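Local structure of similar to yteR (Bacilus subtilis) (Clostridium acetobutylicum, 4WU0) at residues 135-140 with 206-211; 212-217 with 274-279; 235-240 with 246-251. The protein probably hydrolyses unsaturated rhamnogalacturonan fragments of pectin, as a glycoside hydrolase of family GH105 related to YteR. All coordinates share one frame; numbering follows the deposited sequence.

Contact 1. Residues 135-140 with 206-211; sequences GATFYA and VMALAD
Thr137 sets its hydroxyl against Ala208. Its OG1 lies 3.2 Å from Ala208 CB and nearly as close to Ala208 CA. The methyl branch takes the other partner: Thr137 CG2 is 3.8 Å from Asp211 CB. One threonine thus spans one turn of the facing helix, from Ala208 to Asp211. The backbones come close here, with Thr137 CA and Ala208 CA 5.7 Å apart. The small side chain of Ala208 is consistent with so close an approach.

The torsion of Thr137 explains the split. CG2 is anti to the backbone N and OG1 sits beside that N (chi1 -57°). The hydroxyl is therefore placed for the hydrogen bond to Leu132 O, the carbonyl five residues back in its own helix. It also has a probable hydrogen bond to Thr212 OG1 on the partner helix. The buried oxygen next to a methyl is thus not left without polar partners. Asp211 gives only its CB to Thr137. Its carboxylate is engaged elsewhere, by Tyr272 OH through a hydrogen bond to OD1 and by Lys276 of helix 264-279. Further out, Phe159 of helix 152-166 packs on both Thr137 and Ala208, and Tyr133 touches Ala208 and Asp211. All three touching residues are buried. This is close helix-helix packing between 129-146 and 199-215 inside the helical barrel of the six-hairpin glycosidase fold.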
ATOM      1  N   GLY A 135      -7.997  -1.936   3.113  1.00 13.10           N
ATOM      2  CA  GLY A 135      -9.150  -2.411   3.865  1.00 14.79           C
ATOM      3  C   GLY A 135      -8.764  -3.337   4.991  1.00 13.63           C
ATOM      4  O   GLY A 135      -8.780  -2.934   6.129  1.00 15.38           O
ATOM      5  N   ALA A 136      -8.405  -4.567   4.649  1.00 14.07           N
ATOM      6  CA  ALA A 136      -8.024  -5.552   5.652  1.00 16.82           C
ATOM      7  C   ALA A 136      -6.948  -5.040   6.598  1.00 14.66           C
ATOM      8  O   ALA A 136      -7.030  -5.266   7.806  1.00 13.54           O
ATOM      9  CB  ALA A 136      -7.563  -6.821   4.982  1.00 13.57           C
ATOM     10  N   THR A 137      -5.942  -4.342   6.066  1.00 13.03           N
ATOM     11  CA  THR A 137      -4.859  -3.826   6.900  1.00 12.85           C
ATOM     12  C   THR A 137      -5.319  -2.698   7.838  1.00 11.99           C
ATOM     13  O   THR A 137      -4.883  -2.624   8.990  1.00 13.23           O
ATOM     14  CB  THR A 137      -3.630  -3.388   6.045  1.00 12.22           C
ATOM     15  OG1 THR A 137      -3.197  -4.505   5.262  1.00 12.55           O
ATOM     16  CG2 THR A 137      -2.470  -2.907   6.881  1.00 12.98           C
ATOM     17  N   PHE A 138      -6.158  -1.800   7.350  1.00 11.97           N
ATOM     18  CA  PHE A 138      -6.730  -0.792   8.222  1.00 12.90           C
ATOM     19  C   PHE A 138      -7.552  -1.469   9.316  1.00 12.89           C
ATOM     20  O   PHE A 138      -7.463  -1.106  10.497  1.00 12.83           O
ATOM     21  CB  PHE A 138      -7.644   0.162   7.466  1.00 14.60           C
ATOM     22  CG  PHE A 138      -8.641   0.857   8.361  1.00 12.75           C
ATOM     23  CD1 PHE A 138      -8.221   1.801   9.277  1.00 13.02           C
ATOM     24  CD2 PHE A 138      -9.990   0.532   8.331  1.00 15.47           C
ATOM     25  CE1 PHE A 138      -9.145   2.437  10.135  1.00 14.42           C
ATOM     26  CE2 PHE A 138     -10.902   1.165   9.171  1.00 15.74           C
ATOM     27  CZ  PHE A 138     -10.471   2.123  10.067  1.00 14.96           C
ATOM     28  N   TYR A 139      -8.353  -2.455   8.912  1.00 12.58           N
ATOM     29  CA  TYR A 139      -9.219  -3.165   9.846  1.00 12.95           C
ATOM     30  C   TYR A 139      -8.358  -3.805  10.948  1.00 13.13           C
ATOM     31  O   TYR A 139      -8.686  -3.734  12.122  1.00 13.48           O
ATOM     32  CB  TYR A 139     -10.069  -4.198   9.076  1.00 13.77           C
ATOM     33  CG  TYR A 139     -11.160  -4.890   9.843  1.00 13.55           C
ATOM     34  CD1 TYR A 139     -11.599  -4.423  11.075  1.00 13.95           C
ATOM     35  CD2 TYR A 139     -11.794  -6.003   9.302  1.00 15.08           C
ATOM     36  CE1 TYR A 139     -12.592  -5.074  11.754  1.00 14.59           C
ATOM     37  CE2 TYR A 139     -12.786  -6.651   9.978  1.00 15.70           C
ATOM     38  CZ  TYR A 139     -13.184  -6.187  11.199  1.00 14.75           C
ATOM     39  OH  TYR A 139     -14.188  -6.858  11.874  1.00 18.39           O
ATOM     40  N   ALA A 140      -7.216  -4.379  10.580  1.00 12.87           N
ATOM     41  CA  ALA A 140      -6.314  -4.949  11.579  1.00 13.13           C
ATOM     42  C   ALA A 140      -5.803  -3.911  12.569  1.00 14.10           C
ATOM     43  O   ALA A 140      -5.767  -4.150  13.775  1.00 14.06           O
ATOM     44  CB  ALA A 140      -5.133  -5.654  10.893  1.00 15.52           C
ATOM     45  N   VAL A 206       2.478  -6.995  -0.276  1.00 10.77           N
ATOM     46  CA  VAL A 206       3.559  -7.240   0.689  1.00 11.98           C
ATOM     47  C   VAL A 206       3.591  -6.231   1.843  1.00 12.50           C
ATOM     48  O   VAL A 206       3.863  -6.602   2.989  1.00 12.31           O
ATOM     49  CB  VAL A 206       4.956  -7.443   0.044  1.00 11.63           C
ATOM     50  CG1 VAL A 206       4.942  -8.681  -0.825  1.00 14.91           C
ATOM     51  CG2 VAL A 206       5.409  -6.245  -0.751  1.00 11.92           C
ATOM     52  N   MET A 207       3.272  -4.968   1.578  1.00 10.65           N
ATOM     53  CA  MET A 207       3.123  -4.024   2.678  1.00 10.79           C
ATOM     54  C   MET A 207       1.988  -4.442   3.596  1.00 10.94           C
ATOM     55  O   MET A 207       2.120  -4.368   4.824  1.00 11.17           O
ATOM     56  CB  MET A 207       2.831  -2.620   2.203  1.00 10.82           C
ATOM     57  CG  MET A 207       2.862  -1.658   3.315  1.00 36.67           C
ATOM     58  SD  MET A 207       2.684  -0.009   2.670  1.00 93.31           S
ATOM     59  CE  MET A 207       4.064  -0.048   1.641  1.00 11.18           C
ATOM     60  N   ALA A 208       0.876  -4.839   2.998  1.00 11.75           N
ATOM     61  CA  ALA A 208      -0.297  -5.261   3.753  1.00 12.65           C
ATOM     62  C   ALA A 208       0.044  -6.420   4.670  1.00 14.21           C
ATOM     63  O   ALA A 208      -0.372  -6.439   5.830  1.00 13.61           O
ATOM     64  CB  ALA A 208      -1.423  -5.638   2.824  1.00 12.42           C
ATOM     65  N   LEU A 209       0.798  -7.391   4.158  1.00 11.27           N
ATOM     66  CA  LEU A 209       1.210  -8.522   4.974  1.00 13.15           C
ATOM     67  C   LEU A 209       2.091  -8.079   6.145  1.00 14.71           C
ATOM     68  O   LEU A 209       1.825  -8.423   7.308  1.00 14.10           O
ATOM     69  CB  LEU A 209       1.932  -9.580   4.132  1.00 13.14           C
ATOM     70  CG  LEU A 209       1.057 -10.407   3.177  1.00 13.83           C
ATOM     71  CD1 LEU A 209       1.894 -11.059   2.088  1.00 13.02           C
ATOM     72  CD2 LEU A 209       0.341 -11.492   3.962  1.00 15.30           C
ATOM     73  N   ALA A 210       3.139  -7.324   5.853  1.00 12.82           N
ATOM     74  CA  ALA A 210       4.050  -6.892   6.896  1.00 14.48           C
ATOM     75  C   ALA A 210       3.322  -6.089   7.976  1.00 12.32           C
ATOM     76  O   ALA A 210       3.546  -6.292   9.165  1.00 14.65           O
ATOM     77  CB  ALA A 210       5.204  -6.074   6.310  1.00 15.28           C
ATOM     78  N   ASP A 211       2.454  -5.176   7.566  1.00 11.92           N
ATOM     79  CA  ASP A 211       1.780  -4.299   8.502  1.00 12.18           C
ATOM     80  C   ASP A 211       0.682  -5.033   9.289  1.00 13.95           C
ATOM     81  O   ASP A 211       0.384  -4.674  10.442  1.00 16.86           O
ATOM     82  CB  ASP A 211       1.170  -3.116   7.778  1.00 12.07           C
ATOM     83  CG  ASP A 211       2.204  -2.178   7.158  1.00 15.40           C
ATOM     84  OD1 ASP A 211       3.420  -2.294   7.461  1.00 14.40           O
ATOM     85  OD2 ASP A 211       1.773  -1.271   6.394  1.00 14.70           O
TER

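Contact 2. Residues 212-217 with 274-279; sequences TIEVLP and LLKGVR
Glu214 and Lys276 form a salt bridge between helices 199-215 and 264-279, two helices of the six-hairpin glycosidase fold. Lys276 NZ donates to Glu214 OE1 over 2.6 Å. The ammonium meets this oxygen from above the carboxylate plane, 49° out of it. The backbones stay well apart, and the nearest CA atoms, of Glu214 and Gly277, are 9.3 Å from each other. Long side chains bridge the gap. Glu214 carries CG anti to its own N (chi1 -176°) and stays extended beyond CG. Lys276 is extended along its whole length, and the two chains meet at about a right angle.

Lys276 NZ has more than one acceptor. It also forms a salt bridge with Asp211 OD1 and a hydrogen bond with Tyr272 OH. Two carboxylates beside one amine would be expected to favour its charged form. The lysine is buried, so these partners supply the polar surroundings that its end needs.

The second oxygen of Glu214 faces two waters. Both lie unusually close to Glu214 OE2, so the detail of these two bonds is doubtful. Each water also accepts from Arg279. Water 1 lies in the guanidinium plane at its edge and takes the longer bond, 3.3 Å from Arg279 NH2. Direct contact is lacking on this side: Glu214 OE2 and Arg279 NH1 are 4.1 Å apart, opposite charges beyond salt-bridge range. Arg279 NE also forms a salt bridge with Glu357 of helix 345-360. Arg279 itself is exposed, whereas Lys276 is buried, so the carboxylate lies between an inner amine and an outer guanidinium. The shorter water link to this guanidinium ends on NH1, with water 2 at 2.9 Å from Arg279 NH1.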
ATOM      1  N   THR A 212       0.069  -6.043   8.676  1.00 12.23           N
ATOM      2  CA  THR A 212      -0.966  -6.808   9.367  1.00 12.56           C
ATOM      3  C   THR A 212      -0.361  -7.802  10.365  1.00 13.07           C
ATOM      4  O   THR A 212      -0.801  -7.907  11.515  1.00 13.36           O
ATOM      5  CB  THR A 212      -1.870  -7.540   8.365  1.00 12.46           C
ATOM      6  OG1 THR A 212      -2.627  -6.570   7.640  1.00 13.09           O
ATOM      7  CG2 THR A 212      -2.835  -8.492   9.059  1.00 12.93           C
ATOM      8  N   ILE A 213       0.687  -8.500   9.945  1.00 14.51           N
ATOM      9  CA  ILE A 213       1.297  -9.480  10.818  1.00 13.87           C
ATOM     10  C   ILE A 213       1.774  -8.768  12.075  1.00 13.79           C
ATOM     11  O   ILE A 213       1.674  -9.315  13.177  1.00 14.37           O
ATOM     12  CB  ILE A 213       2.486 -10.200  10.132  1.00 15.08           C
ATOM     13  CG1 ILE A 213       2.013 -11.000   8.925  1.00 15.81           C
ATOM     14  CG2 ILE A 213       3.197 -11.138  11.112  1.00 14.50           C
ATOM     15  CD1 ILE A 213       3.134 -11.367   7.948  1.00 15.72           C
ATOM     16  N   GLU A 214       2.293  -7.549  11.903  1.00 13.72           N
ATOM     17  CA  GLU A 214       2.839  -6.776  13.015  1.00 14.07           C
ATOM     18  C   GLU A 214       1.838  -6.579  14.155  1.00 15.35           C
ATOM     19  O   GLU A 214       2.224  -6.578  15.324  1.00 16.91           O
ATOM     20  CB  GLU A 214       3.375  -5.420  12.509  1.00 15.83           C
ATOM     21  CG  GLU A 214       4.048  -4.580  13.584  1.00 17.75           C
ATOM     22  CD  GLU A 214       4.540  -3.225  13.077  1.00 25.10           C
ATOM     23  OE1 GLU A 214       3.891  -2.635  12.179  1.00 26.71           O
ATOM     24  OE2 GLU A 214       5.574  -2.747  13.593  1.00 34.03           O
ATOM     25  N   VAL A 215       0.553  -6.408  13.823  1.00 14.32           N
ATOM     26  CA  VAL A 215      -0.461  -6.166  14.849  1.00 15.13           C
ATOM     27  C   VAL A 215      -1.227  -7.418  15.291  1.00 17.75           C
ATOM     28  O   VAL A 215      -2.040  -7.348  16.212  1.00 18.36           O
ATOM     29  CB  VAL A 215      -1.456  -5.043  14.447  1.00 16.47           C
ATOM     30  CG1 VAL A 215      -0.722  -3.718  14.290  1.00 15.90           C
ATOM     31  CG2 VAL A 215      -2.229  -5.419  13.193  1.00 16.93           C
ATOM     32  N   LEU A 216      -0.956  -8.569  14.667  1.00 15.51           N
ATOM     33  CA  LEU A 216      -1.577  -9.819  15.111  1.00 15.19           C
ATOM     34  C   LEU A 216      -1.103 -10.284  16.487  1.00 18.38           C
ATOM     35  O   LEU A 216       0.053 -10.124  16.841  1.00 18.49           O
ATOM     36  CB  LEU A 216      -1.309 -10.953  14.119  1.00 16.05           C
ATOM     37  CG  LEU A 216      -1.976 -10.925  12.748  1.00 15.57           C
ATOM     38  CD1 LEU A 216      -1.548 -12.162  11.967  1.00 19.04           C
ATOM     39  CD2 LEU A 216      -3.507 -10.859  12.886  1.00 20.37           C
ATOM     40  N   PRO A 217      -1.990 -10.906  17.270  1.00 18.67           N
ATOM     41  CA  PRO A 217      -1.499 -11.603  18.459  1.00 20.41           C
ATOM     42  C   PRO A 217      -0.420 -12.636  18.099  1.00 18.78           C
ATOM     43  O   PRO A 217      -0.559 -13.310  17.086  1.00 19.34           O
ATOM     44  CB  PRO A 217      -2.767 -12.283  19.007  1.00 25.03           C
ATOM     45  CG  PRO A 217      -3.888 -11.413  18.503  1.00 20.19           C
ATOM     46  CD  PRO A 217      -3.462 -10.948  17.160  1.00 20.17           C
ATOM     47  N   LEU A 274      10.664  -5.683   2.545  1.00 15.50           N
ATOM     48  CA  LEU A 274      11.886  -6.452   2.796  1.00 13.79           C
ATOM     49  C   LEU A 274      12.519  -6.012   4.095  1.00 14.23           C
ATOM     50  O   LEU A 274      12.890  -6.839   4.944  1.00 15.58           O
ATOM     51  CB  LEU A 274      12.911  -6.282   1.669  1.00 15.30           C
ATOM     52  CG  LEU A 274      12.608  -6.843   0.288  1.00 20.08           C
ATOM     53  CD1 LEU A 274      13.696  -6.418  -0.706  1.00 21.66           C
ATOM     54  CD2 LEU A 274      12.516  -8.356   0.331  1.00 28.07           C
ATOM     55  N   LEU A 275      12.680  -4.704   4.247  1.00 15.87           N
ATOM     56  CA  LEU A 275      13.357  -4.151   5.408  1.00 16.41           C
ATOM     57  C   LEU A 275      12.570  -4.414   6.685  1.00 13.15           C
ATOM     58  O   LEU A 275      13.117  -4.859   7.691  1.00 15.34           O
ATOM     59  CB  LEU A 275      13.602  -2.651   5.244  1.00 15.03           C
ATOM     60  CG  LEU A 275      14.734  -2.293   4.257  1.00 15.35           C
ATOM     61  CD1 LEU A 275      14.610  -0.829   3.858  1.00 17.56           C
ATOM     62  CD2 LEU A 275      16.113  -2.597   4.819  1.00 18.56           C
ATOM     63  N   LYS A 276      11.272  -4.126   6.654  1.00 14.32           N
ATOM     64  CA  LYS A 276      10.440  -4.343   7.835  1.00 15.21           C
ATOM     65  C   LYS A 276      10.320  -5.824   8.170  1.00 15.09           C
ATOM     66  O   LYS A 276      10.340  -6.214   9.338  1.00 14.76           O
ATOM     67  CB  LYS A 276       9.043  -3.753   7.598  1.00 14.18           C
ATOM     68  CG  LYS A 276       8.114  -3.925   8.772  1.00 14.59           C
ATOM     69  CD  LYS A 276       6.894  -3.003   8.679  1.00 14.37           C
ATOM     70  CE  LYS A 276       5.974  -3.154   9.865  1.00 18.32           C
ATOM     71  NZ  LYS A 276       4.972  -2.074   9.897  1.00 19.64           N
ATOM     72  N   GLY A 277      10.219  -6.654   7.133  1.00 15.31           N
ATOM     73  CA  GLY A 277      10.127  -8.093   7.330  1.00 17.63           C
ATOM     74  C   GLY A 277      11.367  -8.644   8.009  1.00 17.82           C
ATOM     75  O   GLY A 277      11.272  -9.499   8.889  1.00 17.29           O
ATOM     76  N   VAL A 278      12.540  -8.145   7.630  1.00 16.77           N
ATOM     77  CA  VAL A 278      13.766  -8.558   8.307  1.00 15.37           C
ATOM     78  C   VAL A 278      13.785  -8.065   9.755  1.00 20.99           C
ATOM     79  O   VAL A 278      14.150  -8.815  10.678  1.00 19.58           O
ATOM     80  CB  VAL A 278      15.031  -8.051   7.550  1.00 15.24           C
ATOM     81  CG1 VAL A 278      16.290  -8.280   8.377  1.00 18.26           C
ATOM     82  CG2 VAL A 278      15.148  -8.725   6.181  1.00 17.28           C
ATOM     83  N   ARG A 279      13.404  -6.803   9.960  1.00 14.87           N
ATOM     84  CA  ARG A 279      13.438  -6.204  11.290  1.00 16.64           C
ATOM     85  C   ARG A 279      12.581  -6.963  12.296  1.00 17.66           C
ATOM     86  O   ARG A 279      12.969  -7.141  13.447  1.00 18.88           O
ATOM     87  CB  ARG A 279      12.988  -4.738  11.241  1.00 17.83           C
ATOM     88  CG  ARG A 279      12.894  -4.097  12.627  1.00 19.41           C
ATOM     89  CD  ARG A 279      12.686  -2.574  12.573  1.00 24.50           C
ATOM     90  NE  ARG A 279      11.439  -2.169  11.924  1.00 21.37           N
ATOM     91  CZ  ARG A 279      10.244  -2.178  12.507  1.00 19.60           C
ATOM     92  NH1 ARG A 279       9.173  -1.769  11.844  1.00 21.71           N
ATOM     93  NH2 ARG A 279      10.096  -2.597  13.766  1.00 23.53           N
TER
HETATM   94  O   HOH W   1       7.278  -2.954  15.412  1.00 37.34           O
HETATM   95  O   HOH W   2       6.592  -0.707  12.762  1.00 42.24           O

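Contact 3. Residues 235-240 with 246-251; sequences TALLKV and KVWYQV
Trp248 turns the edge of its indole toward the C-terminal part of helix 223-240. Its NE1 donates to Leu237 O over 2.9 Å, and the N-H points almost straight at the oxygen (177°). The acceptor lies in the ring plane. The ring nitrogen, however, stands above the carbonyl plane, 49° out of it. Val240 N reaches the same oxygen from the opposite face, so Leu237 O holds two donors. The bond helps to hold the indole in this rotation and satisfies its buried N-H.

Apolar atoms pack beside this bond. Leu238 CD2 sits at the ring edge, 4.2 Å from Trp248 CZ2. Near the five-membered ring, Val240 CG2 is 4.2 Å from Trp248 CD1. Ile270 and Val271 of helix 264-279 also touch the indole, which is thus buried between two helices.

The side toward Tyr249 is looser. Here the backbones do not meet directly but are joined by a water. Water 3 donates to Val240 O at 2.8 Å and accepts from Tyr249 N at 2.9 Å. The same water lies in the plane of the Tyr249 ring, at its edge. The segment 246-251 has no regular structure. Its tryptophan packs back on the end of helix 223-240 and on helix 264-279. The connection between two successive helices of the six-hairpin glycosidase fold is thereby tied to both.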
ATOM      1  N   THR A 235      10.434 -14.279  -2.138  1.00 14.79           N
ATOM      2  CA  THR A 235      11.149 -15.179  -3.040  1.00 15.68           C
ATOM      3  C   THR A 235      10.793 -14.902  -4.502  1.00 15.49           C
ATOM      4  O   THR A 235      11.667 -14.812  -5.383  1.00 18.42           O
ATOM      5  CB  THR A 235      10.865 -16.646  -2.685  1.00 18.55           C
ATOM      6  OG1 THR A 235      11.358 -16.889  -1.364  1.00 18.33           O
ATOM      7  CG2 THR A 235      11.504 -17.605  -3.669  1.00 20.73           C
ATOM      8  N   ALA A 236       9.504 -14.754  -4.760  1.00 15.74           N
ATOM      9  CA  ALA A 236       9.037 -14.549  -6.128  1.00 14.98           C
ATOM     10  C   ALA A 236       9.490 -13.189  -6.662  1.00 15.98           C
ATOM     11  O   ALA A 236       9.868 -13.061  -7.827  1.00 16.09           O
ATOM     12  CB  ALA A 236       7.526 -14.666  -6.187  1.00 15.05           C
ATOM     13  N   LEU A 237       9.442 -12.167  -5.826  1.00 13.63           N
ATOM     14  CA  LEU A 237       9.886 -10.849  -6.256  1.00 13.17           C
ATOM     15  C   LEU A 237      11.395 -10.795  -6.479  1.00 15.65           C
ATOM     16  O   LEU A 237      11.862 -10.121  -7.396  1.00 15.01           O
ATOM     17  CB  LEU A 237       9.445  -9.764  -5.276  1.00 13.13           C
ATOM     18  CG  LEU A 237       7.947  -9.526  -5.258  1.00 13.66           C
ATOM     19  CD1 LEU A 237       7.533  -8.797  -3.977  1.00 14.81           C
ATOM     20  CD2 LEU A 237       7.534  -8.735  -6.496  1.00 14.42           C
ATOM     21  N   LEU A 238      12.178 -11.489  -5.656  1.00 15.75           N
ATOM     22  CA  LEU A 238      13.614 -11.450  -5.855  1.00 16.18           C
ATOM     23  C   LEU A 238      14.021 -12.100  -7.182  1.00 19.18           C
ATOM     24  O   LEU A 238      15.022 -11.707  -7.796  1.00 19.02           O
ATOM     25  CB  LEU A 238      14.355 -12.082  -4.662  1.00 17.54           C
ATOM     26  CG  LEU A 238      14.306 -11.203  -3.398  1.00 19.65           C
ATOM     27  CD1 LEU A 238      14.874 -11.906  -2.189  1.00 23.15           C
ATOM     28  CD2 LEU A 238      15.059  -9.907  -3.621  1.00 21.04           C
ATOM     29  N   LYS A 239      13.246 -13.082  -7.641  1.00 15.96           N
ATOM     30  CA  LYS A 239      13.510 -13.693  -8.944  1.00 16.54           C
ATOM     31  C   LYS A 239      13.375 -12.722 -10.116  1.00 17.61           C
ATOM     32  O   LYS A 239      14.002 -12.926 -11.152  1.00 19.71           O
ATOM     33  CB  LYS A 239      12.589 -14.891  -9.190  1.00 17.04           C
ATOM     34  CG  LYS A 239      12.905 -16.129  -8.333  1.00 21.04           C
ATOM     35  CD  LYS A 239      11.862 -17.227  -8.583  1.00 25.83           C
ATOM     36  CE  LYS A 239      12.118 -18.422  -7.704  1.00 31.12           C
ATOM     37  NZ  LYS A 239      10.971 -19.371  -7.710  1.00 30.86           N
ATOM     38  N   VAL A 240      12.553 -11.691  -9.965  1.00 16.02           N
ATOM     39  CA  VAL A 240      12.332 -10.735 -11.040  1.00 14.95           C
ATOM     40  C   VAL A 240      12.927  -9.358 -10.773  1.00 15.06           C
ATOM     41  O   VAL A 240      12.726  -8.438 -11.564  1.00 16.69           O
ATOM     42  CB  VAL A 240      10.832 -10.623 -11.437  1.00 16.33           C
ATOM     43  CG1 VAL A 240      10.357 -11.954 -12.043  1.00 19.47           C
ATOM     44  CG2 VAL A 240       9.958 -10.165 -10.263  1.00 16.84           C
ATOM     45  N   LYS A 246      18.743  -3.133  -9.279  1.00 16.21           N
ATOM     46  CA  LYS A 246      18.273  -3.691  -8.005  1.00 15.61           C
ATOM     47  C   LYS A 246      16.862  -3.273  -7.623  1.00 13.08           C
ATOM     48  O   LYS A 246      16.470  -3.451  -6.469  1.00 15.59           O
ATOM     49  CB  LYS A 246      19.248  -3.402  -6.849  1.00 18.98           C
ATOM     50  CG  LYS A 246      20.670  -3.832  -7.150  1.00 19.24           C
ATOM     51  CD  LYS A 246      20.761  -5.287  -7.571  1.00 24.39           C
ATOM     52  CE  LYS A 246      22.227  -5.701  -7.786  1.00 31.13           C
ATOM     53  NZ  LYS A 246      22.371  -6.971  -8.551  1.00 30.85           N
ATOM     54  N   VAL A 247      16.097  -2.756  -8.584  1.00 12.84           N
ATOM     55  CA  VAL A 247      14.707  -2.405  -8.340  1.00 14.99           C
ATOM     56  C   VAL A 247      13.793  -3.184  -9.303  1.00 13.24           C
ATOM     57  O   VAL A 247      14.233  -4.190  -9.912  1.00 15.01           O
ATOM     58  CB  VAL A 247      14.482  -0.871  -8.311  1.00 15.44           C
ATOM     59  CG1 VAL A 247      15.477  -0.235  -7.297  1.00 14.84           C
ATOM     60  CG2 VAL A 247      14.639  -0.223  -9.675  1.00 14.71           C
ATOM     61  N   TRP A 248      12.529  -2.763  -9.397  1.00 13.71           N
ATOM     62  CA  TRP A 248      11.500  -3.552 -10.048  1.00 13.41           C
ATOM     63  C   TRP A 248      10.765  -2.801 -11.155  1.00 13.21           C
ATOM     64  O   TRP A 248      10.635  -1.582 -11.109  1.00 13.75           O
ATOM     65  CB  TRP A 248      10.502  -4.081  -9.001  1.00 13.09           C
ATOM     66  CG  TRP A 248      11.078  -5.209  -8.193  1.00 12.16           C
ATOM     67  CD1 TRP A 248      10.948  -6.533  -8.449  1.00 13.75           C
ATOM     68  CD2 TRP A 248      11.881  -5.106  -7.005  1.00 11.65           C
ATOM     69  NE1 TRP A 248      11.631  -7.261  -7.522  1.00 14.33           N
ATOM     70  CE2 TRP A 248      12.218  -6.420  -6.623  1.00 14.21           C
ATOM     71  CE3 TRP A 248      12.360  -4.034  -6.242  1.00 12.82           C
ATOM     72  CZ2 TRP A 248      13.007  -6.701  -5.485  1.00 15.63           C
ATOM     73  CZ3 TRP A 248      13.155  -4.309  -5.130  1.00 15.35           C
ATOM     74  CH2 TRP A 248      13.477  -5.636  -4.773  1.00 15.14           C
ATOM     75  N   TYR A 249      10.288  -3.567 -12.134  1.00 14.16           N
ATOM     76  CA  TYR A 249       9.544  -3.044 -13.272  1.00 13.72           C
ATOM     77  C   TYR A 249       8.060  -2.882 -13.019  1.00 14.57           C
ATOM     78  O   TYR A 249       7.468  -3.576 -12.182  1.00 15.59           O
ATOM     79  CB  TYR A 249       9.708  -3.975 -14.462  1.00 15.15           C
ATOM     80  CG  TYR A 249      11.062  -3.905 -15.101  1.00 14.27           C
ATOM     81  CD1 TYR A 249      11.327  -2.958 -16.074  1.00 16.49           C
ATOM     82  CD2 TYR A 249      12.074  -4.787 -14.730  1.00 16.36           C
ATOM     83  CE1 TYR A 249      12.557  -2.889 -16.669  1.00 17.91           C
ATOM     84  CE2 TYR A 249      13.303  -4.721 -15.327  1.00 20.17           C
ATOM     85  CZ  TYR A 249      13.542  -3.756 -16.274  1.00 22.06           C
ATOM     86  OH  TYR A 249      14.778  -3.674 -16.875  1.00 22.57           O
ATOM     87  N   GLN A 250       7.461  -1.961 -13.769  1.00 12.10           N
ATOM     88  CA  GLN A 250       6.002  -1.785 -13.810  1.00 11.92           C
ATOM     89  C   GLN A 250       5.258  -3.095 -14.079  1.00 12.86           C
ATOM     90  O   GLN A 250       4.325  -3.437 -13.344  1.00 13.66           O
ATOM     91  CB  GLN A 250       5.671  -0.743 -14.890  1.00 12.57           C
ATOM     92  CG  GLN A 250       4.238  -0.621 -15.325  1.00 14.23           C
ATOM     93  CD  GLN A 250       3.413   0.238 -14.385  1.00 13.85           C
ATOM     94  OE1 GLN A 250       3.740   0.368 -13.205  1.00 12.66           O
ATOM     95  NE2 GLN A 250       2.304   0.772 -14.883  1.00 14.31           N
ATOM     96  N   VAL A 251       5.654  -3.820 -15.125  1.00 14.14           N
ATOM     97  CA  VAL A 251       5.151  -5.175 -15.361  1.00 13.01           C
ATOM     98  C   VAL A 251       6.289  -6.120 -14.936  1.00 15.04           C
ATOM     99  O   VAL A 251       7.319  -6.238 -15.608  1.00 14.60           O
ATOM    100  CB  VAL A 251       4.714  -5.413 -16.808  1.00 16.46           C
ATOM    101  CG1 VAL A 251       4.153  -6.831 -16.971  1.00 17.70           C
ATOM    102  CG2 VAL A 251       3.675  -4.388 -17.213  1.00 17.92           C
TER
HETATM  103  O   HOH W   3      10.698  -6.470 -11.864  1.00 14.95           O

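Contact 1 lies deepest, its centre about 8 Å from the centre of the chain, and is wholly buried. The centres of contacts 2 and 3 lie about 14 and 17 Å from the same point, and both are only partly buried. Contacts 1 and 2 share helix 199-215 and touch directly, with Lys276 as the residue common to their polar groups. Contact 3 is nested in the chain between the segments of contact 2, and Leu274 of contact 2 packs on Trp248 of contact 3. The chemistry differs with the place in the fold. Between its two segments, contact 1 is close packing without polar pairing. Contact 2 pairs charges. Contact 3 mixes an indole hydrogen bond with apolar packing.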